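Local coordinates for protein endo-beta-1,4-glucanase (cellulase B) (Bacillus halodurans, PDB 4V2X) that probably hydrolyses beta-1,4-glucans such as cellulose and xyloglucan, joining a family 5 glycoside hydrolase module to Ig-like and family 46 carbohydrate-binding modules, at residues A[495-500]-A[570-575]. Residues are numbered along the deposited sequence; the frame is centred on the assembly and turned at random.
Sequences FSIPAS and VNYTII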
ATOM      1  N   PHE A 495       7.560 -47.057 -19.761  1.00 20.65           N
ATOM      2  CA  PHE A 495       8.542 -47.173 -20.830  1.00 19.86           C
ATOM      3  C   PHE A 495       9.970 -47.095 -20.295  1.00 19.19           C
ATOM      4  O   PHE A 495      10.372 -46.073 -19.739  1.00 18.50           O
ATOM      5  CB  PHE A 495       8.341 -46.087 -21.882  1.00 19.16           C
ATOM      6  CG  PHE A 495       9.173 -46.293 -23.111  1.00 18.78           C
ATOM      7  CD1 PHE A 495       8.774 -47.186 -24.087  1.00 19.61           C
ATOM      8  CD2 PHE A 495      10.374 -45.614 -23.281  1.00 18.39           C
ATOM      9  CE1 PHE A 495       9.546 -47.395 -25.216  1.00 19.73           C
ATOM     10  CE2 PHE A 495      11.148 -45.811 -24.416  1.00 18.14           C
ATOM     11  CZ  PHE A 495      10.736 -46.707 -25.380  1.00 19.56           C
ATOM     12  N   SER A 496      10.724 -48.174 -20.492  1.00 20.36           N
ATOM     13  CA  SER A 496      12.124 -48.255 -20.074  1.00 22.80           C
ATOM     14  C   SER A 496      12.999 -48.634 -21.259  1.00 21.98           C
ATOM     15  O   SER A 496      12.724 -49.622 -21.945  1.00 23.80           O
ATOM     16  CB  SER A 496      12.302 -49.311 -18.977  1.00 26.19           C
ATOM     17  OG  SER A 496      11.747 -48.867 -17.751  1.00 33.90           O
ATOM     18  N   ILE A 497      14.047 -47.856 -21.496  1.00 20.09           N
ATOM     19  CA  ILE A 497      15.063 -48.202 -22.485  1.00 20.45           C
ATOM     20  C   ILE A 497      16.121 -49.076 -21.801  1.00 20.19           C
ATOM     21  O   ILE A 497      16.712 -48.659 -20.801  1.00 19.14           O
ATOM     22  CB  ILE A 497      15.730 -46.943 -23.077  1.00 20.57           C
ATOM     23  CG1 ILE A 497      14.684 -46.043 -23.745  1.00 21.67           C
ATOM     24  CG2 ILE A 497      16.804 -47.335 -24.085  1.00 20.92           C
ATOM     25  CD1 ILE A 497      15.180 -44.648 -24.052  1.00 21.67           C
ATOM     26  N   PRO A 498      16.348 -50.309 -22.302  1.00 20.99           N
ATOM     27  CA  PRO A 498      17.452 -51.076 -21.725  1.00 20.32           C
ATOM     28  C   PRO A 498      18.758 -50.316 -21.937  1.00 20.66           C
ATOM     29  O   PRO A 498      19.050 -49.887 -23.059  1.00 18.51           O
ATOM     30  CB  PRO A 498      17.433 -52.391 -22.514  1.00 20.94           C
ATOM     31  CG  PRO A 498      16.070 -52.468 -23.117  1.00 21.47           C
ATOM     32  CD  PRO A 498      15.638 -51.056 -23.352  1.00 20.95           C
ATOM     33  N   ALA A 499      19.521 -50.145 -20.862  1.00 21.21           N
ATOM     34  CA  ALA A 499      20.675 -49.258 -20.883  1.00 22.43           C
ATOM     35  C   ALA A 499      21.864 -49.840 -20.138  1.00 23.33           C
ATOM     36  O   ALA A 499      21.757 -50.215 -18.972  1.00 28.15           O
ATOM     37  CB  ALA A 499      20.300 -47.914 -20.282  1.00 22.96           C
ATOM     38  N   SER A 500      22.996 -49.908 -20.827  1.00 21.86           N
ATOM     39  CA  SER A 500      24.263 -50.235 -20.201  1.00 21.05           C
ATOM     40  C   SER A 500      24.971 -48.930 -19.901  1.00 19.57           C
ATOM     41  O   SER A 500      25.572 -48.331 -20.792  1.00 19.23           O
ATOM     42  CB  SER A 500      25.118 -51.075 -21.146  1.00 22.36           C
ATOM     43  OG  SER A 500      24.461 -52.289 -21.478  1.00 23.76           O
ATOM     44  N   VAL A 570      24.885 -39.854 -26.281  1.00 18.93           N
ATOM     45  CA  VAL A 570      24.251 -40.945 -27.012  1.00 18.04           C
ATOM     46  C   VAL A 570      22.898 -40.475 -27.520  1.00 17.51           C
ATOM     47  O   VAL A 570      22.088 -39.994 -26.737  1.00 17.17           O
ATOM     48  CB  VAL A 570      24.055 -42.190 -26.115  1.00 18.69           C
ATOM     49  CG1 VAL A 570      23.313 -43.289 -26.865  1.00 19.55           C
ATOM     50  CG2 VAL A 570      25.393 -42.699 -25.607  1.00 19.17           C
ATOM     51  N   ASN A 571      22.670 -40.615 -28.825  1.00 17.59           N
ATOM     52  CA  ASN A 571      21.362 -40.334 -29.418  1.00 18.74           C
ATOM     53  C   ASN A 571      20.480 -41.562 -29.416  1.00 18.02           C
ATOM     54  O   ASN A 571      20.970 -42.686 -29.385  1.00 19.47           O
ATOM     55  CB  ASN A 571      21.510 -39.819 -30.846  1.00 20.70           C
ATOM     56  CG  ASN A 571      22.249 -38.497 -30.914  1.00 23.68           C
ATOM     57  OD1 ASN A 571      23.181 -38.336 -31.702  1.00 30.94           O
ATOM     58  ND2 ASN A 571      21.849 -37.553 -30.088  1.00 22.61           N
ATOM     59  N   TYR A 572      19.174 -41.334 -29.462  1.00 16.88           N
ATOM     60  CA  TYR A 572      18.190 -42.411 -29.445  1.00 16.76           C
ATOM     61  C   TYR A 572      16.931 -41.869 -30.091  1.00 16.64           C
ATOM     62  O   TYR A 572      16.636 -40.681 -29.981  1.00 16.92           O
ATOM     63  CB  TYR A 572      17.925 -42.848 -28.007  1.00 17.13           C
ATOM     64  CG  TYR A 572      17.168 -44.147 -27.828  1.00 17.97           C
ATOM     65  CD1 TYR A 572      17.835 -45.371 -27.809  1.00 18.82           C
ATOM     66  CD2 TYR A 572      15.791 -44.151 -27.616  1.00 17.82           C
ATOM     67  CE1 TYR A 572      17.148 -46.558 -27.612  1.00 18.03           C
ATOM     68  CE2 TYR A 572      15.096 -45.336 -27.422  1.00 18.19           C
ATOM     69  CZ  TYR A 572      15.777 -46.535 -27.427  1.00 18.80           C
ATOM     70  OH  TYR A 572      15.096 -47.708 -27.227  1.00 18.78           O
ATOM     71  N   THR A 573      16.199 -42.737 -30.779  1.00 16.87           N
ATOM     72  CA  THR A 573      14.962 -42.343 -31.417  1.00 17.45           C
ATOM     73  C   THR A 573      13.777 -43.035 -30.761  1.00 16.96           C
ATOM     74  O   THR A 573      13.815 -44.237 -30.490  1.00 17.63           O
ATOM     75  CB  THR A 573      15.001 -42.671 -32.917  1.00 19.87           C
ATOM     76  OG1 THR A 573      16.092 -41.962 -33.516  1.00 20.71           O
ATOM     77  CG2 THR A 573      13.694 -42.268 -33.602  1.00 21.18           C
ATOM     78  N   ILE A 574      12.726 -42.266 -30.505  1.00 16.43           N
ATOM     79  CA  ILE A 574      11.439 -42.853 -30.146  1.00 17.66           C
ATOM     80  C   ILE A 574      10.374 -42.464 -31.162  1.00 17.56           C
ATOM     81  O   ILE A 574      10.363 -41.349 -31.686  1.00 16.03           O
ATOM     82  CB  ILE A 574      10.980 -42.508 -28.713  1.00 18.86           C
ATOM     83  CG1 ILE A 574      10.993 -40.999 -28.477  1.00 20.13           C
ATOM     84  CG2 ILE A 574      11.864 -43.212 -27.693  1.00 18.91           C
ATOM     85  CD1 ILE A 574      10.245 -40.557 -27.241  1.00 20.87           C
ATOM     86  N   ILE A 575       9.499 -43.418 -31.453  1.00 18.17           N
ATOM     87  CA  ILE A 575       8.352 -43.196 -32.317  1.00 18.95           C
ATOM     88  C   ILE A 575       7.129 -43.488 -31.463  1.00 18.62           C
ATOM     89  O   ILE A 575       6.981 -44.594 -30.940  1.00 18.17           O
ATOM     90  CB  ILE A 575       8.388 -44.088 -33.573  1.00 20.06           C
ATOM     91  CG1 ILE A 575       9.645 -43.780 -34.392  1.00 21.56           C
ATOM     92  CG2 ILE A 575       7.142 -43.859 -34.425  1.00 21.53           C
ATOM     93  CD1 ILE A 575       9.864 -44.688 -35.578  1.00 24.51           C
TER
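Phe495 meets Ile574 through its ring, CE2 lying 4.2 Å from the CG2 methyl of Ile574. The methyl approaches this ring obliquely but lies in plane at the edge of the Tyr572 ring, two residues back along its own strand, and so bridges the two aromatics. Around Phe495 lie Leu545 and Thr488, on the two strands flanking its own, and Val581 of strand 580-585, which also touches Ile574. Ser496 turns to the other side of the strand and hydrogen-bonds Glu542. Ile497 points inward again and lies over one face of Tyr572. Its CD1 makes a CH-pi contact 3.9 Å from the ring centroid and 28° off the normal, coming to 3.4 Å from Tyr572 CE2. With Ile497 CG2 anti to the backbone N, the second branch falls on the hydroxyl end of the ring, 3.6 Å from Tyr572 CZ, so both branches share one face. The phenol itself is carried across by a CG anti to the backbone N (chi1 -167°), and its hydroxyl donates to Gln486 O on strand 484-491. A leucine in place of Tyr572 has neither ring nor hydroxyl, and would probably leave Gln486 O without this donor and Ile497 without the flat face it rests on. Strands 580-585 and 484-491 lie between 569-577 and 495-500 in sheet order, yet the CA atoms of Ile497 and Tyr572 are 9.6 Å apart: the antiparallel sheet of the carbohydrate-binding module curls strongly, bringing side chains from its concave side together. No hydrogen bond joins the two segments, so their contact rests on apolar and CH-pi packing, with the hydroxyl of the buried Tyr572 satisfied by strand 484-491.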